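Local coordinates for endosialidase (Enterobacteria phage phi92, PDB 4HIZ), which hydrolyses internal alpha2,8- and alpha2,9-linkages in sialic acid polymers, cutting the chains as an endosialidase, at residues A[413-418]-A[426-431]; A[461-464]-A[469-472]; A[236-241]-A[300-305]. All blocks are in the same frame, centred on the assembly; numbering follows the deposited sequence.

Contact 1: A[413-418]-A[426-431]; sequences TERSFG and DNRYKG. With EDO (1,2-ethanediol), chain O.
S416 and N427 face each other, and two hydrogen bonds join 413-418 to 426-431 here. S416 OG donates to N427 O at 2.7 Å. Its chi1 of 178° sets OG opposite the backbone N, and OG also bonds to T432 OG1. N427 returns the grip one residue on: its ND2 donates to F417 O at 2.9 Å. That N-H...O angle is 161°, and F417 O lies close to the N427 amide plane.

The other contact is van der Waals, between two arginines. R415 CB sits over one face of the R428 guanidinium, 3.3 Å from R428 NH2. The R415 chain then bends at chi2 and turns away, and its NH2 bonds to H396 O. R428 NE forms a salt bridge with E419, and R428 NH1 bonds to V468 O. An ethanediol, probably from the crystallisation liquor, lies between the two guanidinium groups, at the edge of R428. Its O2 accepts from R428 NH2 at 2.9 Å, while its C2 lies 3.6 Å above the R415 plane, toward the rim.

Both segments belong to the long loop that joins the neighbouring antiparallel strands 407-413 and 435-442 in the catalytic beta-propeller domain.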
loop_
_atom_site.group_PDB
_atom_site.type_symbol
_atom_site.label_atom_id
_atom_site.label_comp_id
_atom_site.label_asym_id
_atom_site.label_seq_id
_atom_site.Cartn_x
_atom_site.Cartn_y
_atom_site.Cartn_z
ATOM N N THR A 413 30.659 -2.467 4.174
ATOM C CA THR A 413 29.933 -1.593 5.121
ATOM C C THR A 413 30.278 -2.025 6.522
ATOM O O THR A 413 30.216 -3.215 6.821
ATOM C CB THR A 413 28.418 -1.760 4.912
ATOM O OG1 THR A 413 28.078 -1.451 3.550
ATOM C CG2 THR A 413 27.603 -0.854 5.852
ATOM N N GLU A 414 30.569 -1.075 7.418
ATOM C CA GLU A 414 30.774 -1.496 8.811
ATOM C C GLU A 414 29.392 -1.794 9.463
ATOM O O GLU A 414 28.353 -1.313 9.005
ATOM C CB GLU A 414 31.579 -0.452 9.597
ATOM C CG GLU A 414 30.832 0.905 9.658
ATOM C CD GLU A 414 31.672 2.037 10.262
ATOM O OE1 GLU A 414 32.808 1.781 10.740
ATOM O OE2 GLU A 414 31.178 3.203 10.273
ATOM N N ARG A 415 29.381 -2.635 10.495
ATOM C CA ARG A 415 28.132 -3.072 11.127
ATOM C C ARG A 415 27.534 -1.954 11.992
ATOM O O ARG A 415 26.310 -1.888 12.177
ATOM C CB ARG A 415 28.419 -4.285 12.035
ATOM C CG ARG A 415 28.934 -5.486 11.255
ATOM C CD ARG A 415 27.758 -6.232 10.645
ATOM N NE ARG A 415 28.315 -7.339 9.907
ATOM C CZ ARG A 415 27.670 -8.431 9.569
ATOM N NH1 ARG A 415 26.367 -8.578 9.860
ATOM N NH2 ARG A 415 28.355 -9.358 8.918
ATOM N N SER A 416 28.422 -1.134 12.538
ATOM C CA SER A 416 28.017 0.001 13.384
ATOM C C SER A 416 29.102 1.057 13.276
ATOM O O SER A 416 30.243 0.731 12.903
ATOM C CB SER A 416 27.806 -0.467 14.844
ATOM O OG SER A 416 27.450 0.653 15.667
ATOM N N PHE A 417 28.779 2.320 13.576
ATOM C CA PHE A 417 29.748 3.366 13.358
ATOM C C PHE A 417 31.077 3.106 14.086
ATOM O O PHE A 417 31.098 2.720 15.265
ATOM C CB PHE A 417 29.232 4.745 13.817
ATOM C CG PHE A 417 30.240 5.814 13.589
ATOM C CD1 PHE A 417 30.525 6.239 12.294
ATOM C CD2 PHE A 417 30.991 6.329 14.648
ATOM C CE1 PHE A 417 31.510 7.199 12.056
ATOM C CE2 PHE A 417 31.991 7.278 14.406
ATOM C CZ PHE A 417 32.240 7.716 13.105
ATOM N N GLY A 418 32.174 3.330 13.367
ATOM C CA GLY A 418 33.495 3.352 13.963
ATOM C C GLY A 418 34.147 1.973 14.091
ATOM O O GLY A 418 35.226 1.872 14.682
ATOM N N ASP A 426 34.097 -3.314 18.817
ATOM C CA ASP A 426 32.713 -3.299 18.341
ATOM C C ASP A 426 31.970 -2.213 19.136
ATOM O O ASP A 426 32.268 -1.932 20.327
ATOM C CB ASP A 426 32.047 -4.654 18.548
ATOM C CG ASP A 426 32.600 -5.728 17.629
ATOM O OD1 ASP A 426 33.393 -5.415 16.697
ATOM O OD2 ASP A 426 32.223 -6.901 17.839
ATOM N N ASN A 427 31.001 -1.595 18.483
ATOM C CA ASN A 427 30.271 -0.439 19.031
ATOM C C ASN A 427 28.772 -0.708 18.949
ATOM O O ASN A 427 28.054 -0.076 18.150
ATOM C CB ASN A 427 30.632 0.798 18.209
ATOM C CG ASN A 427 29.996 2.074 18.729
ATOM O OD1 ASN A 427 29.702 2.203 19.942
ATOM N ND2 ASN A 427 29.787 3.037 17.822
ATOM N N ARG A 428 28.279 -1.629 19.772
ATOM C CA ARG A 428 26.895 -2.071 19.656
ATOM C C ARG A 428 26.082 -1.515 20.825
ATOM O O ARG A 428 26.636 -0.863 21.747
ATOM C CB ARG A 428 26.844 -3.609 19.651
ATOM C CG ARG A 428 27.742 -4.223 18.577
ATOM C CD ARG A 428 27.264 -3.816 17.121
ATOM N NE ARG A 428 28.302 -4.236 16.171
ATOM C CZ ARG A 428 28.370 -5.451 15.626
ATOM N NH1 ARG A 428 27.393 -6.340 15.827
ATOM N NH2 ARG A 428 29.397 -5.767 14.847
ATOM N N TYR A 429 24.770 -1.774 20.785
ATOM C CA TYR A 429 23.858 -1.463 21.905
ATOM C C TYR A 429 23.512 0.015 22.017
ATOM O O TYR A 429 23.002 0.451 23.048
ATOM C CB TYR A 429 24.383 -2.014 23.244
ATOM C CG TYR A 429 24.699 -3.481 23.221
ATOM C CD1 TYR A 429 23.687 -4.439 23.097
ATOM C CD2 TYR A 429 26.010 -3.917 23.336
ATOM C CE1 TYR A 429 23.977 -5.813 23.133
ATOM C CE2 TYR A 429 26.313 -5.273 23.359
ATOM C CZ TYR A 429 25.299 -6.208 23.249
ATOM O OH TYR A 429 25.596 -7.552 23.282
ATOM N N LYS A 430 23.762 0.772 20.944
ATOM C CA LYS A 430 23.251 2.141 20.832
ATOM C C LYS A 430 23.069 2.427 19.361
ATOM O O LYS A 430 23.758 1.812 18.507
ATOM C CB LYS A 430 24.224 3.171 21.403
ATOM C CG LYS A 430 25.540 3.242 20.673
ATOM C CD LYS A 430 26.454 4.270 21.275
ATOM C CE LYS A 430 26.881 3.811 22.644
ATOM N NZ LYS A 430 27.787 4.771 23.339
ATOM N N GLY A 431 22.155 3.349 19.038
ATOM C CA GLY A 431 21.938 3.660 17.625
ATOM C C GLY A 431 23.136 4.407 17.052
ATOM O O GLY A 431 23.682 5.311 17.684
HETATM C C1 EDO O . 30.735 -9.798 13.725
HETATM O O1 EDO O . 30.010 -10.528 14.714
HETATM C C2 EDO O . 29.723 -9.178 12.790
HETATM O O2 EDO O . 28.872 -8.347 13.575
#

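Contact 2: A[461-464]-A[469-472]; sequences QIYQ and NSAC
Y463 and C472 have the most surface buried here, and both reach across from 461-464 and 469-472. The Y463 ring lies against the backbone and side chain of the facing segment. Its CE1 meets N469 O at 3.5 Å, with the oxygen at the ring edge and near the ring plane. Its CD1 touches S470 CB at 3.6 Å. With chi1 at 160°, CG lies anti to the backbone N and the ring reaches across to N469 and S470. The phenol end has its partner outside the two segments: Y463 OH bonds to Y429 N.

C472 fills the other half of the contact. Its SG lies 3.2 Å from I462 O, a close approach of sulfur to a carbonyl oxygen. The same SG packs against Y463 CB at 4.4 Å and Q461 CB at 4.3 Å, so one sulfur meets three successive residues.

S470 helps to shape the turn that carries C472. Its OG accepts from C472 N at 3.1 Å with an N-H...O angle of 164°, which makes an ST turn. The OG also donates to R415 O, so this buried hydroxyl is used in both directions.

The two segments lie in the propeller loop that leads from strand 456-460 in one sheet to strand 473-480, an edge strand of the next. A471 packs on Y82 and A84 of strand 82-84. E491, just beyond strand 483-490, bonds to Q464 N and A471 N, and I462 packs on G120 of the second subunit.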
loop_
_atom_site.group_PDB
_atom_site.type_symbol
_atom_site.label_atom_id
_atom_site.label_comp_id
_atom_site.label_asym_id
_atom_site.label_seq_id
_atom_site.Cartn_x
_atom_site.Cartn_y
_atom_site.Cartn_z
ATOM N N GLN A 461 24.550 4.430 6.615
ATOM C CA GLN A 461 23.346 3.691 6.982
ATOM C C GLN A 461 23.033 3.937 8.460
ATOM O O GLN A 461 23.726 4.719 9.126
ATOM C CB GLN A 461 23.606 2.188 6.743
ATOM C CG GLN A 461 23.348 1.814 5.280
ATOM C CD GLN A 461 24.077 2.711 4.291
ATOM O OE1 GLN A 461 25.321 2.635 4.149
ATOM N NE2 GLN A 461 23.310 3.570 3.581
ATOM N N ILE A 462 22.032 3.227 8.969
ATOM C CA ILE A 462 21.701 3.258 10.396
ATOM C C ILE A 462 21.775 1.846 10.982
ATOM O O ILE A 462 21.278 0.891 10.393
ATOM C CB ILE A 462 20.262 3.833 10.603
ATOM C CG1 ILE A 462 20.242 5.337 10.268
ATOM C CG2 ILE A 462 19.746 3.573 12.055
ATOM C CD1 ILE A 462 18.784 5.889 10.101
ATOM N N TYR A 463 22.365 1.755 12.177
ATOM C CA TYR A 463 22.316 0.564 13.008
ATOM C C TYR A 463 21.384 0.929 14.174
ATOM O O TYR A 463 21.634 1.912 14.899
ATOM C CB TYR A 463 23.746 0.244 13.510
ATOM C CG TYR A 463 23.812 -0.657 14.731
ATOM C CD1 TYR A 463 23.440 -2.000 14.668
ATOM C CD2 TYR A 463 24.221 -0.140 15.953
ATOM C CE1 TYR A 463 23.481 -2.833 15.789
ATOM C CE2 TYR A 463 24.296 -0.965 17.091
ATOM C CZ TYR A 463 23.915 -2.296 17.013
ATOM O OH TYR A 463 23.942 -3.079 18.137
ATOM N N GLN A 464 20.314 0.156 14.354
ATOM C CA GLN A 464 19.226 0.573 15.289
ATOM C C GLN A 464 19.723 0.556 16.768
ATOM O O GLN A 464 19.459 1.482 17.526
ATOM C CB GLN A 464 18.008 -0.330 15.133
ATOM C CG GLN A 464 16.719 0.184 15.845
ATOM C CD GLN A 464 16.709 -0.055 17.329
ATOM O OE1 GLN A 464 17.126 -1.117 17.797
ATOM N NE2 GLN A 464 16.172 0.909 18.086
ATOM N N ASN A 469 22.989 -7.608 17.143
ATOM C CA ASN A 469 23.183 -7.986 15.746
ATOM C C ASN A 469 22.897 -6.797 14.827
ATOM O O ASN A 469 22.016 -5.976 15.105
ATOM C CB ASN A 469 22.221 -9.096 15.330
ATOM C CG ASN A 469 22.184 -10.223 16.289
ATOM O OD1 ASN A 469 21.255 -10.328 17.117
ATOM N ND2 ASN A 469 23.194 -11.068 16.229
ATOM N N SER A 470 23.634 -6.734 13.727
ATOM C CA SER A 470 23.433 -5.704 12.709
ATOM C C SER A 470 23.209 -6.312 11.341
ATOM O O SER A 470 23.915 -7.245 10.931
ATOM C CB SER A 470 24.657 -4.789 12.658
ATOM O OG SER A 470 24.503 -3.810 11.635
ATOM N N ALA A 471 22.233 -5.755 10.611
ATOM C CA ALA A 471 21.987 -6.175 9.222
ATOM C C ALA A 471 22.745 -5.309 8.214
ATOM O O ALA A 471 22.621 -5.514 6.995
ATOM C CB ALA A 471 20.509 -6.133 8.938
ATOM N N CYS A 472 23.518 -4.334 8.696
ATOM C CA CYS A 472 24.134 -3.372 7.780
ATOM C C CYS A 472 25.191 -4.048 6.942
ATOM O O CYS A 472 26.007 -4.775 7.464
ATOM C CB CYS A 472 24.727 -2.168 8.551
ATOM S SG CYS A 472 23.446 -1.183 9.355
#

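Contact 3: A[236-241]-A[300-305]; sequences INKDTF and DDNYTF. With EDO (1,2-ethanediol), chain K.
Two type I beta turns of the beta-propeller domain meet at the surface, and K238 of one reaches N302 of the other. The turn N237 to T240 closes the hairpin of strands 230-237 and 240-244, with I236 and N237 facing T240 in a classic beta bulge. This hairpin belongs to an eight-stranded antiparallel sheet inserted between strands 172-181 and 272-275. The turn D300 to Y303 closes the hairpin of strands 291-297 and 304-311 in a four-stranded antiparallel sheet, where Y303 and T304 form a G1 bulge opposite D299.

N237 keeps the first turn in shape as an Asx turn. Its OD1 accepts from D239 N at 2.9 Å and from T240 OG1 at 2.7 Å, the two donors lying on opposite faces of its carbonyl plane.

The K238 chain is extended, with chi2 to chi4 all near 180°, and this brings NZ to N302 OD1 at 2.8 Å. NZ stands out of the amide plane there, by 34°. N302 ND2 bonds to D299 OD2. K238 NZ and D301 OD2 are too far apart for a direct salt bridge, but one water joins them, accepting from NZ and donating to OD2, each at 3.2 Å.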
loop_
_atom_site.group_PDB
_atom_site.type_symbol
_atom_site.label_atom_id
_atom_site.label_comp_id
_atom_site.label_asym_id
_atom_site.label_seq_id
_atom_site.Cartn_x
_atom_site.Cartn_y
_atom_site.Cartn_z
ATOM N N ILE A 236 18.139 -33.831 -26.362
ATOM C CA ILE A 236 19.018 -34.487 -27.317
ATOM C C ILE A 236 20.427 -33.916 -27.280
ATOM O O ILE A 236 21.406 -34.677 -27.301
ATOM C CB ILE A 236 18.420 -34.381 -28.700
ATOM C CG1 ILE A 236 17.116 -35.177 -28.738
ATOM C CG2 ILE A 236 19.385 -34.925 -29.763
ATOM C CD1 ILE A 236 16.346 -34.991 -30.040
ATOM N N ASN A 237 20.543 -32.589 -27.208
ATOM C CA ASN A 237 21.862 -31.976 -27.099
ATOM C C ASN A 237 21.686 -30.547 -26.596
ATOM O O ASN A 237 20.550 -30.170 -26.246
ATOM C CB ASN A 237 22.676 -32.116 -28.424
ATOM C CG ASN A 237 22.025 -31.409 -29.609
ATOM O OD1 ASN A 237 21.364 -30.376 -29.467
ATOM N ND2 ASN A 237 22.218 -31.971 -30.796
ATOM N N LYS A 238 22.769 -29.766 -26.548
ATOM C CA LYS A 238 22.679 -28.386 -26.024
ATOM C C LYS A 238 21.640 -27.546 -26.744
ATOM O O LYS A 238 21.145 -26.581 -26.162
ATOM C CB LYS A 238 24.016 -27.655 -26.118
ATOM C CG LYS A 238 25.167 -28.310 -25.373
ATOM C CD LYS A 238 26.482 -27.573 -25.625
ATOM C CE LYS A 238 27.647 -28.215 -24.852
ATOM N NZ LYS A 238 28.953 -27.554 -25.158
ATOM N N ASP A 239 21.338 -27.883 -28.007
ATOM C CA ASP A 239 20.460 -27.033 -28.808
ATOM C C ASP A 239 19.155 -27.689 -29.223
ATOM O O ASP A 239 18.417 -27.111 -30.037
ATOM C CB ASP A 239 21.155 -26.547 -30.093
ATOM C CG ASP A 239 22.440 -25.799 -29.828
ATOM O OD1 ASP A 239 22.514 -25.024 -28.862
ATOM O OD2 ASP A 239 23.393 -25.996 -30.607
ATOM N N THR A 240 18.853 -28.862 -28.692
ATOM C CA THR A 240 17.722 -29.645 -29.194
ATOM C C THR A 240 17.026 -30.420 -28.079
ATOM O O THR A 240 17.686 -31.083 -27.243
ATOM C CB THR A 240 18.242 -30.708 -30.201
ATOM O OG1 THR A 240 19.230 -30.114 -31.049
ATOM C CG2 THR A 240 17.096 -31.257 -31.040
ATOM N N PHE A 241 15.700 -30.381 -28.076
ATOM C CA PHE A 241 14.943 -31.194 -27.133
ATOM C C PHE A 241 13.700 -31.719 -27.805
ATOM O O PHE A 241 13.431 -31.381 -28.953
ATOM C CB PHE A 241 14.594 -30.406 -25.841
ATOM C CG PHE A 241 13.675 -29.211 -26.056
ATOM C CD1 PHE A 241 14.195 -27.990 -26.481
ATOM C CD2 PHE A 241 12.300 -29.317 -25.826
ATOM C CE1 PHE A 241 13.362 -26.870 -26.674
ATOM C CE2 PHE A 241 11.441 -28.197 -26.012
ATOM C CZ PHE A 241 11.965 -26.983 -26.444
ATOM N N ASP A 300 29.403 -20.749 -19.504
ATOM C CA ASP A 300 27.938 -20.885 -19.534
ATOM C C ASP A 300 27.477 -22.129 -20.300
ATOM O O ASP A 300 26.630 -22.897 -19.817
ATOM C CB ASP A 300 27.282 -19.688 -20.205
ATOM C CG ASP A 300 26.904 -18.617 -19.240
ATOM O OD1 ASP A 300 26.035 -18.838 -18.351
ATOM O OD2 ASP A 300 27.489 -17.525 -19.395
ATOM N N ASP A 301 28.037 -22.329 -21.484
ATOM C CA ASP A 301 27.586 -23.418 -22.343
ATOM C C ASP A 301 27.864 -24.805 -21.757
ATOM O O ASP A 301 27.140 -25.769 -22.045
ATOM C CB ASP A 301 28.285 -23.326 -23.692
ATOM C CG ASP A 301 27.816 -22.150 -24.503
ATOM O OD1 ASP A 301 26.759 -21.572 -24.178
ATOM O OD2 ASP A 301 28.508 -21.811 -25.472
ATOM N N ASN A 302 28.917 -24.905 -20.951
ATOM C CA ASN A 302 29.299 -26.194 -20.382
ATOM C C ASN A 302 28.974 -26.329 -18.909
ATOM O O ASN A 302 29.317 -27.347 -18.283
ATOM C CB ASN A 302 30.773 -26.442 -20.642
ATOM C CG ASN A 302 31.048 -26.632 -22.124
ATOM O OD1 ASN A 302 30.448 -27.498 -22.765
ATOM N ND2 ASN A 302 31.908 -25.789 -22.689
ATOM N N TYR A 303 28.279 -25.311 -18.387
ATOM C CA TYR A 303 27.773 -25.339 -17.015
ATOM C C TYR A 303 28.916 -25.529 -16.037
ATOM O O TYR A 303 28.847 -26.320 -15.092
ATOM C CB TYR A 303 26.675 -26.395 -16.832
ATOM C CG TYR A 303 25.459 -26.011 -17.629
ATOM C CD1 TYR A 303 25.371 -26.346 -18.982
ATOM C CD2 TYR A 303 24.433 -25.259 -17.054
ATOM C CE1 TYR A 303 24.291 -25.979 -19.742
ATOM C CE2 TYR A 303 23.334 -24.860 -17.819
ATOM C CZ TYR A 303 23.272 -25.229 -19.162
ATOM O OH TYR A 303 22.194 -24.839 -19.940
ATOM N N THR A 304 29.984 -24.793 -16.278
ATOM C CA THR A 304 31.109 -24.774 -15.331
ATOM C C THR A 304 30.974 -23.537 -14.453
ATOM O O THR A 304 30.920 -22.418 -14.951
ATOM C CB THR A 304 32.470 -24.719 -16.101
ATOM O OG1 THR A 304 32.551 -25.808 -17.053
ATOM C CG2 THR A 304 33.621 -24.849 -15.130
ATOM N N PHE A 305 30.896 -23.732 -13.144
ATOM C CA PHE A 305 30.768 -22.592 -12.232
ATOM C C PHE A 305 31.411 -22.890 -10.888
ATOM O O PHE A 305 31.807 -24.022 -10.603
ATOM C CB PHE A 305 29.306 -22.111 -12.111
ATOM C CG PHE A 305 28.310 -23.119 -11.533
ATOM C CD1 PHE A 305 28.399 -23.579 -10.209
ATOM C CD2 PHE A 305 27.189 -23.481 -12.279
ATOM C CE1 PHE A 305 27.423 -24.454 -9.680
ATOM C CE2 PHE A 305 26.188 -24.332 -11.748
ATOM C CZ PHE A 305 26.301 -24.838 -10.469
HETATM C C1 EDO K . 22.054 -28.105 -21.979
HETATM O O1 EDO K . 23.251 -28.003 -22.762
HETATM C C2 EDO K . 20.827 -27.764 -22.815
HETATM O O2 EDO K . 20.913 -26.457 -23.424
HETATM O O HOH W 1 28.944 -24.776 -26.688
#

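Overall arrangement
Contacts 1 and 2 touch directly, with centres 7 Å apart. Besides the bonds that S470 and Y463 make to contact 1, K430 O packs 3.2 Å from Y463 CE2. The loop after strand 407-413 and the loop after strand 456-460 thus rest on each other. The side chain of N469 in contact 2 is about 9 Å from a bound sialic acid. Contact 3 stands apart: its centre is 47 Å from that of contact 1 and 42 Å from that of contact 2. It comes earlier in the chain and lies on the opposite side of the chain's centre from contact 2.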